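Local structure of acetoacetate decarboxylase (Sphingomonas wittichii, 5UPB) at residues A37-L42 and G52-Y57; N82-S87 and T157-G162; L86-T91 and E230-H235. The protein is an acetoacetate decarboxylase-like lyase that probably acts, as its family does, through a Schiff-base intermediate formed with its substrate. One frame throughout, in Å; residues are numbered along the deposited sequence.

Contact 1 of 3, residues A37-L42 and G52-Y57; sequences ARLQAL and GLCMAY
A small, buried apolar contact ties the short helix 36-42 to the beginning of strand 53-65: Leu39 on the helix meets Cys54 on the strand. The backbones come closest at Leu39 and Gly52, whose CA atoms lie 7.0 Å apart, and the two segments bury 110 Å² in total. The packing is carried by CD2 of Leu39, 3.8 Å from Cys54 SG. The other methyl, CD1 of Leu39, is modelled 3.2 Å from Cys54 SG, shorter than an ordinary carbon-sulfur contact and probably strained or imprecisely placed. The CB atoms of Leu39 and Cys54 are both directed at the opposite segment, and Leu39 CG is anti to its carbonyl carbon (chi1 -55°), which carries the two methyls out toward the strand. CD1 of Leu39 also rests 3.5 Å from Gly52 O. No hydrogen bond crosses the contact. Gly52 marks a corner in the chain; with phi at 101°, any CB on it would collide with the carbonyl oxygen before it, a position that suits glycine. Strand 53-65 runs antiparallel between strands 21-34 and 80-92, with Cys54 bonded to Leu32 and Leu53 to Ala89 through their backbones. Phe232, from a distant loop, touches both Leu39 and Cys54, while farther along the segment Leu42 packs on Thr8 of the second subunit.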
loop_
_atom_site.group_PDB
_atom_site.type_symbol
_atom_site.label_atom_id
_atom_site.label_comp_id
_atom_site.label_asym_id
_atom_site.label_seq_id
_atom_site.Cartn_x
_atom_site.Cartn_y
_atom_site.Cartn_z
ATOM N N ALA A 37 -4.200 36.408 5.076
ATOM C CA ALA A 37 -2.786 36.646 5.369
ATOM C C ALA A 37 -2.037 35.334 5.547
ATOM O O ALA A 37 -0.901 35.197 5.071
ATOM C CB ALA A 37 -2.649 37.524 6.615
ATOM N N ARG A 38 -2.655 34.347 6.204
ATOM C CA ARG A 38 -2.018 33.037 6.309
ATOM C C ARG A 38 -1.871 32.378 4.936
ATOM O O ARG A 38 -0.821 31.806 4.620
ATOM C CB ARG A 38 -2.835 32.111 7.215
ATOM C CG ARG A 38 -2.842 32.429 8.690
ATOM C CD ARG A 38 -3.490 31.274 9.433
ATOM N NE ARG A 38 -3.174 31.263 10.854
ATOM C CZ ARG A 38 -3.687 30.399 11.722
ATOM N NH1 ARG A 38 -4.552 29.479 11.314
ATOM N NH2 ARG A 38 -3.342 30.459 13.002
ATOM N N LEU A 39 -2.910 32.456 4.091
ATOM C CA LEU A 39 -2.811 31.822 2.782
ATOM C C LEU A 39 -1.775 32.507 1.905
ATOM O O LEU A 39 -1.069 31.836 1.143
ATOM C CB LEU A 39 -4.173 31.815 2.099
ATOM C CG LEU A 39 -5.304 31.192 2.883
ATOM C CD1 LEU A 39 -6.561 31.270 2.072
ATOM C CD2 LEU A 39 -4.987 29.783 3.180
ATOM N N GLN A 40 -1.645 33.836 2.008
ATOM C CA GLN A 40 -0.678 34.535 1.162
ATOM C C GLN A 40 0.735 33.999 1.384
ATOM O O GLN A 40 1.531 33.912 0.442
ATOM C CB GLN A 40 -0.711 36.046 1.425
ATOM C CG GLN A 40 0.261 36.821 0.524
ATOM C CD GLN A 40 -0.202 36.872 -0.944
ATOM O OE1 GLN A 40 -1.328 37.305 -1.241
ATOM N NE2 GLN A 40 0.660 36.417 -1.861
ATOM N N ALA A 41 1.067 33.640 2.628
ATOM C CA ALA A 41 2.395 33.105 2.933
ATOM C C ALA A 41 2.706 31.828 2.148
ATOM O O ALA A 41 3.877 31.495 1.945
ATOM C CB ALA A 41 2.496 32.859 4.441
ATOM N N LEU A 42 1.687 31.078 1.738
ATOM C CA LEU A 42 1.900 29.872 0.953
ATOM C C LEU A 42 1.995 30.150 -0.537
ATOM O O LEU A 42 2.328 29.233 -1.302
ATOM C CB LEU A 42 0.762 28.877 1.181
ATOM C CG LEU A 42 0.568 28.360 2.594
ATOM C CD1 LEU A 42 -0.675 27.445 2.637
ATOM C CD2 LEU A 42 1.854 27.644 3.077
ATOM N N GLY A 52 -9.580 34.926 0.629
ATOM C CA GLY A 52 -9.396 33.817 1.539
ATOM C C GLY A 52 -10.122 32.553 1.129
ATOM O O GLY A 52 -9.992 31.534 1.819
ATOM N N LEU A 53 -10.894 32.593 0.043
ATOM C CA LEU A 53 -11.527 31.383 -0.465
ATOM C C LEU A 53 -10.468 30.326 -0.748
ATOM O O LEU A 53 -9.420 30.629 -1.318
ATOM C CB LEU A 53 -12.286 31.672 -1.754
ATOM C CG LEU A 53 -12.855 30.428 -2.466
ATOM C CD1 LEU A 53 -13.932 29.703 -1.624
ATOM C CD2 LEU A 53 -13.368 30.776 -3.847
ATOM N N CYS A 54 -10.729 29.109 -0.282
ATOM C CA CYS A 54 -9.933 27.911 -0.513
ATOM C C CYS A 54 -10.894 26.819 -0.913
ATOM O O CYS A 54 -12.094 26.904 -0.610
ATOM C CB CYS A 54 -9.149 27.417 0.732
ATOM S SG CYS A 54 -8.080 28.616 1.281
ATOM N N MET A 55 -10.379 25.822 -1.632
ATOM C CA MET A 55 -11.160 24.621 -1.908
ATOM C C MET A 55 -10.354 23.418 -1.443
ATOM O O MET A 55 -9.145 23.323 -1.711
ATOM C CB MET A 55 -11.548 24.427 -3.385
ATOM C CG MET A 55 -10.598 23.826 -4.274
ATOM S SD MET A 55 -11.481 23.555 -5.824
ATOM C CE MET A 55 -10.507 24.598 -6.885
ATOM N N ALA A 56 -11.006 22.542 -0.701
ATOM C CA ALA A 56 -10.482 21.211 -0.416
ATOM C C ALA A 56 -11.201 20.205 -1.313
ATOM O O ALA A 56 -12.418 20.315 -1.499
ATOM C CB ALA A 56 -10.705 20.863 1.049
ATOM N N TYR A 57 -10.450 19.281 -1.943
ATOM C CA TYR A 57 -11.115 18.207 -2.674
ATOM C C TYR A 57 -10.439 16.869 -2.469
ATOM O O TYR A 57 -9.236 16.774 -2.198
ATOM C CB TYR A 57 -11.236 18.483 -4.198
ATOM C CG TYR A 57 -9.954 18.446 -5.007
ATOM C CD1 TYR A 57 -9.352 17.248 -5.359
ATOM C CD2 TYR A 57 -9.367 19.611 -5.441
ATOM C CE1 TYR A 57 -8.181 17.232 -6.110
ATOM C CE2 TYR A 57 -8.213 19.602 -6.190
ATOM C CZ TYR A 57 -7.624 18.419 -6.517
ATOM O OH TYR A 57 -6.490 18.416 -7.281
#

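Contact 2 of 3, residues N82-S87 and T157-G162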
loop_
_atom_site.group_PDB
_atom_site.type_symbol
_atom_site.label_atom_id
_atom_site.label_comp_id
_atom_site.label_asym_id
_atom_site.label_seq_id
_atom_site.Cartn_x
_atom_site.Cartn_y
_atom_site.Cartn_z
ATOM N N ASN A 82 -5.953 8.464 -7.348
ATOM C CA ASN A 82 -6.730 9.293 -6.451
ATOM C C ASN A 82 -5.887 10.462 -5.991
ATOM O O ASN A 82 -4.662 10.347 -5.841
ATOM C CB ASN A 82 -7.203 8.495 -5.257
ATOM C CG ASN A 82 -7.933 7.269 -5.673
ATOM O OD1 ASN A 82 -9.017 7.363 -6.227
ATOM N ND2 ASN A 82 -7.275 6.127 -5.572
ATOM N N GLU A 83 -6.567 11.551 -5.679
ATOM C CA GLU A 83 -5.880 12.779 -5.324
ATOM C C GLU A 83 -6.693 13.600 -4.341
ATOM O O GLU A 83 -7.929 13.671 -4.432
ATOM C CB GLU A 83 -5.603 13.596 -6.571
ATOM C CG GLU A 83 -4.851 14.886 -6.338
ATOM C CD GLU A 83 -4.416 15.525 -7.665
ATOM O OE1 GLU A 83 -3.400 15.078 -8.232
ATOM O OE2 GLU A 83 -5.102 16.439 -8.168
ATOM N N ALA A 84 -5.975 14.215 -3.384
ATOM C CA ALA A 84 -6.576 15.159 -2.453
ATOM C C ALA A 84 -5.765 16.449 -2.468
ATOM O O ALA A 84 -4.526 16.433 -2.554
ATOM C CB ALA A 84 -6.618 14.560 -1.047
ATOM N N ALA A 85 -6.446 17.570 -2.288
ATOM C CA ALA A 85 -5.747 18.840 -2.361
ATOM C C ALA A 85 -6.419 19.900 -1.519
ATOM O O ALA A 85 -7.636 19.879 -1.290
ATOM C CB ALA A 85 -5.653 19.343 -3.792
ATOM N N LEU A 86 -5.591 20.865 -1.115
ATOM C CA LEU A 86 -6.022 22.136 -0.541
ATOM C C LEU A 86 -5.494 23.240 -1.444
ATOM O O LEU A 86 -4.271 23.391 -1.588
ATOM C CB LEU A 86 -5.471 22.282 0.882
ATOM C CG LEU A 86 -5.926 21.178 1.831
ATOM C CD1 LEU A 86 -5.129 21.162 3.126
ATOM C CD2 LEU A 86 -7.396 21.399 2.138
ATOM N N SER A 87 -6.396 23.979 -2.084
ATOM C CA SER A 87 -6.032 24.970 -3.090
ATOM C C SER A 87 -6.533 26.345 -2.674
ATOM O O SER A 87 -7.603 26.472 -2.084
ATOM C CB SER A 87 -6.615 24.653 -4.505
ATOM O OG SER A 87 -6.222 23.391 -4.964
ATOM N N THR A 157 -3.345 11.081 9.495
ATOM C CA THR A 157 -4.490 11.638 8.785
ATOM C C THR A 157 -4.174 13.076 8.388
ATOM O O THR A 157 -3.797 13.901 9.223
ATOM C CB THR A 157 -5.724 11.628 9.673
ATOM O OG1 THR A 157 -5.926 10.307 10.217
ATOM C CG2 THR A 157 -6.923 12.042 8.825
ATOM N N LEU A 158 -4.341 13.382 7.110
ATOM C CA LEU A 158 -4.116 14.741 6.629
ATOM C C LEU A 158 -5.403 15.558 6.687
ATOM O O LEU A 158 -5.452 16.613 7.332
ATOM C CB LEU A 158 -3.589 14.694 5.200
ATOM C CG LEU A 158 -2.253 13.937 5.040
ATOM C CD1 LEU A 158 -2.075 13.580 3.561
ATOM C CD2 LEU A 158 -1.120 14.766 5.587
ATOM N N PHE A 159 -6.449 15.103 5.999
ATOM C CA PHE A 159 -7.762 15.688 6.242
ATOM C C PHE A 159 -8.852 14.717 5.827
ATOM O O PHE A 159 -8.597 13.699 5.179
ATOM C CB PHE A 159 -7.930 17.051 5.551
ATOM C CG PHE A 159 -7.933 17.030 4.043
ATOM C CD1 PHE A 159 -9.129 16.905 3.324
ATOM C CD2 PHE A 159 -6.751 17.205 3.332
ATOM C CE1 PHE A 159 -9.136 16.934 1.930
ATOM C CE2 PHE A 159 -6.752 17.227 1.935
ATOM C CZ PHE A 159 -7.971 17.103 1.233
ATOM N N ARG A 160 -10.043 14.972 6.361
ATOM C CA ARG A 160 -11.241 14.223 6.030
ATOM C C ARG A 160 -12.278 15.194 5.477
ATOM O O ARG A 160 -12.369 16.325 5.948
ATOM C CB ARG A 160 -11.842 13.533 7.246
ATOM C CG ARG A 160 -10.849 12.755 8.071
ATOM C CD ARG A 160 -11.398 12.512 9.464
ATOM N NE ARG A 160 -12.577 11.647 9.450
ATOM C CZ ARG A 160 -13.389 11.508 10.490
ATOM N NH1 ARG A 160 -13.171 12.195 11.610
ATOM N NH2 ARG A 160 -14.419 10.689 10.408
ATOM N N LEU A 161 -13.031 14.745 4.483
ATOM C CA LEU A 161 -14.110 15.516 3.865
ATOM C C LEU A 161 -15.341 14.645 3.751
ATOM O O LEU A 161 -15.243 13.428 3.566
ATOM C CB LEU A 161 -13.821 15.961 2.446
ATOM C CG LEU A 161 -12.744 16.948 2.099
ATOM C CD1 LEU A 161 -12.888 17.230 0.606
ATOM C CD2 LEU A 161 -12.884 18.197 2.943
ATOM N N GLY A 162 -16.505 15.292 3.784
ATOM C CA GLY A 162 -17.739 14.561 3.587
ATOM C C GLY A 162 -18.841 15.496 3.141
ATOM O O GLY A 162 -18.736 16.722 3.247
#
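The Phe159 ring takes Leu86 over one face and has Ala85 N and Leu161 CG at its edge, in the ring plane. CD2 of Leu86 stands 4.2 Å above the plane of the Phe159 ring, displaced from the centre, so the methyl covers the border of the ring. Leu86 CG lies 4.0 Å from Phe159 CE2, and the two side chains run alongside each other, pointing opposite ways. Two further groups approach the far end of the ring obliquely: Ala84 CB is 3.7 Å from Phe159 CZ, and Ala85 O is 3.8 Å from that same Phe159 CZ. The ring thus reaches the strand with CZ and CE2, its outermost atoms on that side. Phe159 CG is set between the backbone N and the carbonyl carbon (chi1 66°), which extends the ring toward the other strand. The segment axes are separated by 9.0 Å, a distance that the ring bridges, and cross at 91°, so the strands are layered nearly at right angles and are not paired as sheet neighbours. A classic beta bulge, in which Leu158 and Phe159 both face Cys151 of strand 146-153, also turns both side chains toward strand 80-92. The charged groups lie elsewhere: Glu83 forms a salt bridge with Lys121, and Arg160 with Glu220, while Arg160 NH2 also bonds to the Arg74 carbonyl of the fourth subunit. Between the segments no hydrogen bond or ion pair forms, and all four touching residues are buried. The contact therefore rests on apolar burial and van der Waals contact, one aromatic ring fitting against a small alanine methyl, a leucine branch and a stretch of backbone.

Contact 3 of 3, residues L86-T91 and E230-H235; sequences LSIACT and ECFADH
Phe232, at the end of a 3-10 segment in the connection between strands 206-221 and 235-249, contributes its ring to a buried apolar cluster on strand 80-92. Leu86 forms a CH-pi contact with it: CB of Leu86 lies 4.0 Å from the centroid of the Phe232 ring and 16° off the ring normal. Farther along the leucine, Leu86 CD1 comes within 3.9 Å of Phe232 CD1. Ile88 arrives instead at the edge, near the ring plane, with CG1 at 3.8 Å from Phe232 CZ. Replacing Phe232 by an alanine removes the ring, and Leu86 CB and Ile88 CG1 would probably lose their aromatic partner, opening a gap between loop and strand. The carbonyl of Phe232 is also held: His235 ND1 donates to Phe232 O over 2.8 Å, with an N-H...O angle of 169°. This donor lies in the carbonyl plane, and the oxygen lies in the plane of the imidazole. Between these two residues, Asp234 centres an inverse gamma turn. Touched also by Leu39 and Leu42, the ring of this strand-connecting loop plugs into the hydrophobic layer between strands 53-65 and 80-92 and helix 36-42 of the beta-rich acetoacetate decarboxylase-family fold.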
loop_
_atom_site.group_PDB
_atom_site.type_symbol
_atom_site.label_atom_id
_atom_site.label_comp_id
_atom_site.label_asym_id
_atom_site.label_seq_id
_atom_site.Cartn_x
_atom_site.Cartn_y
_atom_site.Cartn_z
ATOM N N LEU A 86 -5.591 20.865 -1.115
ATOM C CA LEU A 86 -6.022 22.136 -0.541
ATOM C C LEU A 86 -5.494 23.240 -1.444
ATOM O O LEU A 86 -4.271 23.391 -1.588
ATOM C CB LEU A 86 -5.471 22.282 0.882
ATOM C CG LEU A 86 -5.926 21.178 1.831
ATOM C CD1 LEU A 86 -5.129 21.162 3.126
ATOM C CD2 LEU A 86 -7.396 21.399 2.138
ATOM N N SER A 87 -6.396 23.979 -2.084
ATOM C CA SER A 87 -6.032 24.970 -3.090
ATOM C C SER A 87 -6.533 26.345 -2.674
ATOM O O SER A 87 -7.603 26.472 -2.084
ATOM C CB SER A 87 -6.615 24.653 -4.505
ATOM O OG SER A 87 -6.222 23.391 -4.964
ATOM N N ILE A 88 -5.806 27.375 -3.097
ATOM C CA ILE A 88 -6.006 28.752 -2.643
ATOM C C ILE A 88 -6.480 29.599 -3.814
ATOM O O ILE A 88 -5.842 29.625 -4.875
ATOM C CB ILE A 88 -4.702 29.317 -2.058
ATOM C CG1 ILE A 88 -4.252 28.436 -0.889
ATOM C CG2 ILE A 88 -4.874 30.787 -1.652
ATOM C CD1 ILE A 88 -2.849 28.738 -0.380
ATOM N N ALA A 89 -7.593 30.301 -3.626
ATOM C CA ALA A 89 -8.038 31.230 -4.658
ATOM C C ALA A 89 -7.110 32.436 -4.675
ATOM O O ALA A 89 -6.755 32.972 -3.622
ATOM C CB ALA A 89 -9.484 31.660 -4.421
ATOM N N CYS A 90 -6.688 32.842 -5.874
ATOM C CA CYS A 90 -5.697 33.901 -6.026
ATOM C C CYS A 90 -5.843 34.537 -7.409
ATOM O O CYS A 90 -6.701 34.158 -8.217
ATOM C CB CYS A 90 -4.284 33.371 -5.794
ATOM S SG CYS A 90 -3.801 32.017 -6.884
ATOM N N THR A 91 -4.984 35.528 -7.664
ATOM C CA THR A 91 -4.951 36.252 -8.925
ATOM C C THR A 91 -3.509 36.476 -9.358
ATOM O O THR A 91 -2.598 36.618 -8.532
ATOM C CB THR A 91 -5.634 37.620 -8.820
ATOM O OG1 THR A 91 -5.118 38.322 -7.671
ATOM C CG2 THR A 91 -7.104 37.446 -8.689
ATOM N N GLU A 230 -1.962 23.247 9.486
ATOM C CA GLU A 230 -2.472 24.297 10.352
ATOM C C GLU A 230 -2.705 25.603 9.591
ATOM O O GLU A 230 -3.432 26.464 10.086
ATOM C CB GLU A 230 -1.508 24.519 11.527
ATOM C CG GLU A 230 -1.540 23.377 12.564
ATOM C CD GLU A 230 -0.791 22.091 12.116
ATOM O OE1 GLU A 230 0.036 22.145 11.168
ATOM O OE2 GLU A 230 -1.039 21.017 12.719
ATOM N N CYS A 231 -2.059 25.805 8.441
ATOM C CA CYS A 231 -2.297 27.005 7.645
ATOM C C CYS A 231 -3.756 27.139 7.192
ATOM O O CYS A 231 -4.205 28.256 6.916
ATOM C CB CYS A 231 -1.365 27.003 6.440
ATOM S SG CYS A 231 0.350 27.077 6.890
ATOM N N PHE A 232 -4.501 26.035 7.137
ATOM C CA PHE A 232 -5.896 26.025 6.718
ATOM C C PHE A 232 -6.843 25.821 7.893
ATOM O O PHE A 232 -8.041 25.641 7.694
ATOM C CB PHE A 232 -6.123 24.949 5.654
ATOM C CG PHE A 232 -5.466 25.258 4.324
ATOM C CD1 PHE A 232 -4.170 24.870 4.064
ATOM C CD2 PHE A 232 -6.168 25.907 3.324
ATOM C CE1 PHE A 232 -3.571 25.150 2.847
ATOM C CE2 PHE A 232 -5.577 26.192 2.106
ATOM C CZ PHE A 232 -4.276 25.810 1.866
ATOM N N ALA A 233 -6.337 25.885 9.117
ATOM C CA ALA A 233 -7.059 25.384 10.279
ATOM C C ALA A 233 -8.187 26.323 10.682
ATOM O O ALA A 233 -9.276 25.872 11.054
ATOM C CB ALA A 233 -6.097 25.182 11.458
ATOM N N ASP A 234 -7.945 27.624 10.663
ATOM C CA ASP A 234 -8.934 28.553 11.195
ATOM C C ASP A 234 -9.811 28.983 10.030
ATOM O O ASP A 234 -9.533 29.972 9.345
ATOM C CB ASP A 234 -8.249 29.733 11.868
ATOM C CG ASP A 234 -9.227 30.669 12.528
ATOM O OD1 ASP A 234 -10.144 30.174 13.212
ATOM O OD2 ASP A 234 -9.075 31.897 12.368
ATOM N N HIS A 235 -10.848 28.195 9.748
ATOM C CA HIS A 235 -11.607 28.416 8.529
ATOM C C HIS A 235 -13.091 28.525 8.841
ATOM O O HIS A 235 -13.577 28.118 9.898
ATOM C CB HIS A 235 -11.385 27.312 7.505
ATOM C CG HIS A 235 -11.706 25.953 8.022
ATOM N ND1 HIS A 235 -10.742 24.999 8.261
ATOM C CD2 HIS A 235 -12.888 25.398 8.380
ATOM C CE1 HIS A 235 -11.320 23.904 8.727
ATOM N NE2 HIS A 235 -12.620 24.121 8.814
#

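How the contacts relate
Contacts 1 and 3 lie almost on top of one another, their centres about 2 Å apart, whereas contact 2 is centred about 14 Å from contact 1 and 12 Å from contact 3. Contact 1 closes before the others open along the chain. Contacts 2 and 3 both start from strand 80-92, sharing Leu86 and Ser87, and reach respectively strand 156-166 and the later loop 230-235. Strand 80-92 pairs antiparallel with strand 53-65 of contact 1: Met55 O to Ser87 N, at 2.9 Å, is a probable hydrogen bond. Local, intermediate and distant parts of the sequence thus converge on two neighbouring strands, joining helix, crossing strand and loop in one beta-rich core.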